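PDB 5GMT: alginate lyase from Aplysia kurodai, which probably cleaves alginate, a brown-algal polysaccharide, by beta-elimination, as a member of polysaccharide lyase family 14 with specificity for polymannuronate. Local coordinates for residues F104-G118 / S135-G147. Sequence-based numbering, arbitrary orientation.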
# COMPACT_ATOMS: atom_id res chain seq x y z
N PHE A 104 18.46 -3.15 -1.08
CA PHE A 104 17.95 -2.54 0.15
C PHE A 104 18.75 -3.05 1.35
O PHE A 104 18.85 -4.26 1.54
CB PHE A 104 16.46 -2.87 0.35
CG PHE A 104 15.53 -2.08 -0.55
CD1 PHE A 104 15.55 -2.26 -1.92
CD2 PHE A 104 14.61 -1.19 -0.01
CE1 PHE A 104 14.69 -1.54 -2.74
CE2 PHE A 104 13.74 -0.47 -0.82
CZ PHE A 104 13.78 -0.65 -2.18
N GLY A 105 19.30 -2.15 2.17
CA GLY A 105 19.17 -0.72 2.00
C GLY A 105 17.84 -0.14 2.46
O GLY A 105 17.36 0.83 1.88
N PHE A 106 17.23 -0.72 3.50
CA PHE A 106 15.88 -0.30 3.90
C PHE A 106 15.87 1.03 4.66
O PHE A 106 14.81 1.63 4.85
CB PHE A 106 15.21 -1.38 4.76
CG PHE A 106 14.87 -2.63 4.00
CD1 PHE A 106 13.75 -2.69 3.19
CD2 PHE A 106 15.69 -3.76 4.08
CE1 PHE A 106 13.44 -3.84 2.49
CE2 PHE A 106 15.39 -4.92 3.38
CZ PHE A 106 14.26 -4.96 2.58
N GLY A 107 17.05 1.49 5.08
CA GLY A 107 17.15 2.73 5.84
C GLY A 107 16.28 2.66 7.10
O GLY A 107 16.37 1.70 7.87
N ILE A 108 15.42 3.65 7.29
CA ILE A 108 14.49 3.60 8.40
C ILE A 108 13.05 3.68 7.91
O ILE A 108 12.17 4.18 8.62
CB ILE A 108 14.76 4.73 9.42
CG1 ILE A 108 14.71 6.10 8.74
CG2 ILE A 108 16.12 4.53 10.08
CD1 ILE A 108 14.77 7.27 9.72
N GLY A 109 12.81 3.18 6.70
CA GLY A 109 11.45 2.98 6.25
C GLY A 109 10.98 3.69 5.00
O GLY A 109 11.55 4.69 4.56
N GLY A 110 9.90 3.17 4.44
CA GLY A 110 9.29 3.77 3.27
C GLY A 110 7.99 3.08 2.92
O GLY A 110 7.57 2.14 3.60
N LYS A 111 7.37 3.53 1.84
CA LYS A 111 5.99 3.14 1.51
C LYS A 111 5.91 2.00 0.51
O LYS A 111 6.79 1.85 -0.33
CB LYS A 111 5.23 4.35 0.95
CG LYS A 111 4.45 5.15 2.00
CD LYS A 111 5.35 5.70 3.08
CE LYS A 111 4.62 6.65 4.02
NZ LYS A 111 5.53 7.08 5.14
N LEU A 112 4.84 1.21 0.62
CA LEU A 112 4.48 0.18 -0.36
C LEU A 112 2.98 0.27 -0.65
O LEU A 112 2.21 0.74 0.20
CB LEU A 112 4.84 -1.21 0.16
CG LEU A 112 6.33 -1.54 0.29
CD1 LEU A 112 6.47 -2.84 1.10
CD2 LEU A 112 7.00 -1.69 -1.09
N PRO A 113 2.55 -0.21 -1.83
CA PRO A 113 1.13 -0.14 -2.21
C PRO A 113 0.19 -0.87 -1.25
O PRO A 113 0.53 -1.93 -0.74
CB PRO A 113 1.11 -0.83 -3.58
CG PRO A 113 2.47 -0.59 -4.13
CD PRO A 113 3.39 -0.70 -2.94
N GLY A 114 -1.01 -0.30 -1.06
CA GLY A 114 -2.06 -0.91 -0.27
C GLY A 114 -3.41 -0.45 -0.79
O GLY A 114 -3.47 0.24 -1.80
N LEU A 115 -4.49 -0.85 -0.13
CA LEU A 115 -5.83 -0.43 -0.56
C LEU A 115 -6.20 0.94 0.05
O LEU A 115 -5.57 1.40 1.00
CB LEU A 115 -6.87 -1.48 -0.17
CG LEU A 115 -6.71 -2.83 -0.90
CD1 LEU A 115 -7.63 -3.90 -0.30
CD2 LEU A 115 -6.99 -2.64 -2.39
N PHE A 116 -7.25 1.56 -0.50
CA PHE A 116 -7.80 2.81 0.02
C PHE A 116 -9.30 2.87 -0.27
O PHE A 116 -9.81 2.09 -1.07
CB PHE A 116 -7.09 4.03 -0.59
CG PHE A 116 -7.60 4.38 -1.96
CD1 PHE A 116 -7.26 3.61 -3.05
CD2 PHE A 116 -8.41 5.50 -2.15
CE1 PHE A 116 -7.73 3.92 -4.33
CE2 PHE A 116 -8.88 5.82 -3.42
CZ PHE A 116 -8.54 5.04 -4.51
N GLY A 117 -10.00 3.79 0.38
CA GLY A 117 -11.41 3.99 0.09
C GLY A 117 -11.93 5.27 0.72
O GLY A 117 -11.16 6.11 1.19
N GLY A 118 -13.24 5.41 0.73
CA GLY A 118 -13.87 6.60 1.28
C GLY A 118 -14.97 7.06 0.34
O GLY A 118 -15.71 6.24 -0.20
N SER A 135 -13.12 11.94 4.83
CA SER A 135 -13.57 11.58 3.49
C SER A 135 -12.90 10.31 2.97
O SER A 135 -13.22 9.84 1.87
CB SER A 135 -13.28 12.74 2.51
OG SER A 135 -11.90 13.01 2.47
N CYS A 136 -11.99 9.74 3.75
CA CYS A 136 -11.17 8.66 3.22
C CYS A 136 -10.56 7.79 4.31
O CYS A 136 -10.58 8.13 5.49
CB CYS A 136 -10.06 9.24 2.33
SG CYS A 136 -9.07 10.56 3.11
N PHE A 137 -10.02 6.65 3.88
CA PHE A 137 -9.08 5.90 4.70
C PHE A 137 -8.02 5.33 3.75
O PHE A 137 -8.31 5.07 2.59
CB PHE A 137 -9.79 4.79 5.48
CG PHE A 137 -10.47 3.77 4.61
CD1 PHE A 137 -11.75 4.01 4.11
CD2 PHE A 137 -9.85 2.57 4.30
CE1 PHE A 137 -12.38 3.07 3.31
CE2 PHE A 137 -10.47 1.63 3.49
CZ PHE A 137 -11.75 1.88 2.99
N SER A 138 -6.79 5.15 4.22
CA SER A 138 -5.79 4.54 3.35
C SER A 138 -5.02 3.49 4.11
O SER A 138 -4.74 3.66 5.31
CB SER A 138 -4.85 5.60 2.75
OG SER A 138 -4.03 6.20 3.74
N LEU A 139 -4.68 2.41 3.42
CA LEU A 139 -4.10 1.24 4.06
C LEU A 139 -2.88 0.75 3.30
O LEU A 139 -2.77 -0.43 2.97
CB LEU A 139 -5.14 0.13 4.17
CG LEU A 139 -6.41 0.50 4.95
CD1 LEU A 139 -7.55 -0.52 4.74
CD2 LEU A 139 -6.12 0.70 6.45
N ARG A 140 -1.96 1.67 3.01
CA ARG A 140 -0.64 1.30 2.50
C ARG A 140 0.12 0.40 3.47
O ARG A 140 -0.22 0.29 4.65
CB ARG A 140 0.18 2.55 2.21
CG ARG A 140 -0.38 3.41 1.10
CD ARG A 140 0.40 4.69 0.99
NE ARG A 140 0.13 5.59 2.11
CZ ARG A 140 0.66 6.80 2.25
NH1 ARG A 140 1.49 7.29 1.34
NH2 ARG A 140 0.34 7.53 3.32
N LEU A 141 1.14 -0.27 2.95
CA LEU A 141 2.11 -0.96 3.80
C LEU A 141 3.32 -0.06 3.93
O LEU A 141 3.49 0.89 3.17
CB LEU A 141 2.49 -2.33 3.21
CG LEU A 141 1.60 -3.55 3.49
CD1 LEU A 141 0.19 -3.31 3.00
CD2 LEU A 141 2.20 -4.80 2.82
N MET A 142 4.16 -0.32 4.93
CA MET A 142 5.45 0.35 5.01
C MET A 142 6.51 -0.68 5.32
O MET A 142 6.21 -1.71 5.92
CB MET A 142 5.46 1.45 6.07
CG MET A 142 5.00 2.81 5.57
SD MET A 142 5.43 4.16 6.71
CE MET A 142 7.22 4.13 6.64
N TRP A 143 7.74 -0.42 4.88
CA TRP A 143 8.87 -1.11 5.48
C TRP A 143 9.47 -0.17 6.51
O TRP A 143 9.15 1.03 6.55
CB TRP A 143 9.92 -1.55 4.45
CG TRP A 143 10.76 -0.45 3.85
CD1 TRP A 143 11.90 0.12 4.37
CD2 TRP A 143 10.54 0.20 2.59
NE1 TRP A 143 12.38 1.09 3.52
CE2 TRP A 143 11.57 1.15 2.42
CE3 TRP A 143 9.57 0.06 1.59
CZ2 TRP A 143 11.65 1.97 1.29
CZ3 TRP A 143 9.66 0.87 0.46
CH2 TRP A 143 10.69 1.82 0.33
N ARG A 144 10.29 -0.73 7.37
CA ARG A 144 10.93 0.03 8.42
C ARG A 144 12.38 -0.39 8.49
O ARG A 144 12.87 -1.10 7.61
CB ARG A 144 10.23 -0.19 9.76
CG ARG A 144 8.82 0.39 9.85
CD ARG A 144 8.84 1.90 10.05
NE ARG A 144 7.49 2.48 10.06
CZ ARG A 144 7.23 3.78 10.17
NH1 ARG A 144 5.98 4.22 10.16
NH2 ARG A 144 8.23 4.64 10.31
N LYS A 145 13.05 0.07 9.54
CA LYS A 145 14.39 -0.39 9.86
C LYS A 145 14.52 -1.90 9.69
O LYS A 145 13.65 -2.66 10.13
CB LYS A 145 14.70 0.01 11.31
CG LYS A 145 16.01 -0.47 11.84
CD LYS A 145 16.07 -0.30 13.36
CE LYS A 145 15.55 1.07 13.79
NZ LYS A 145 15.56 1.24 15.27
N ASP A 146 15.60 -2.33 9.04
CA ASP A 146 15.91 -3.76 8.85
C ASP A 146 14.86 -4.51 8.02
O ASP A 146 14.81 -5.75 8.04
CB ASP A 146 16.10 -4.45 10.20
CG ASP A 146 17.18 -3.78 11.05
OD1 ASP A 146 18.20 -3.34 10.48
OD2 ASP A 146 17.00 -3.68 12.29
N GLY A 147 14.03 -3.78 7.29
CA GLY A 147 13.02 -4.43 6.47
C GLY A 147 11.78 -4.92 7.21
O GLY A 147 10.93 -5.59 6.60
O HOH W 1 17.57 -0.73 7.73
O HOH W 2 11.03 4.46 11.03
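Trp-143 lies with one face of its indole against the backbone of Gly-109 and Gly-110, Gly-110 CA standing 3.6 Å from the centroid of the six-membered ring. Glycine suits this place because a CB on Gly-110 would collide with the ring, and the backbone angles of Gly-109 themselves call for glycine. The opposite face receives two aromatic edges: Phe-104 meets the six-membered ring in a T-shaped stack, planes at 85°, and Phe-106 turns its edge to the five-membered ring, planes at 65°, CD1 lying 3.6 Å from Trp-143 CD1. In the indole plane, NE1 donates to a lone pair of Phe-106 O at 2.8 Å, while Leu-112 CG meets the edge at CE3. CG of Trp-143 lies between the backbone N and the carbonyl carbon (chi1 72°), which turns the indole across to strand 110-118. An alanine in place of Trp-143 would probably leave a gap between Gly-110 and the two phenylalanines and deprive Phe-106 O of its indole donor.

Phe-106 O also accepts from Gly-109 N, closing a type II' turn. Gly-147 CA sits over the centre of one face of the Phe-106 ring, a CH-pi contact, and Phe-104 CB over the opposite face. Beyond this cluster, strands 110-118 and 136-143 run antiparallel as central neighbours in one sheet of the beta-sandwich, the jelly-roll architecture of the concanavalin-like clan. Leu-112 and Leu-141 form a hydrogen-bonded pair, Leu-141 reaching Glu-196 of strand 191-199 in the other sheet and Leu-112 reaching Phe-186 of a loop. Farther along, the Phe-137 ring lies over Gly-117, where a CB would clash with CZ.

On the face that carries Lys-111 and Met-142, these two side chains run alongside each other, Lys-111 NZ 3.3 Å from Met-142 SD and hydrogen-bonded to Gly-249 O; the aliphatic part of Lys-111 crosses one face of the Arg-140 guanidinium, whose NH1 is held by Ser-245. Outside the two strands, Glu-150 forms a salt bridge with Arg-144 NE, and Cys-127 a disulfide with Cys-136.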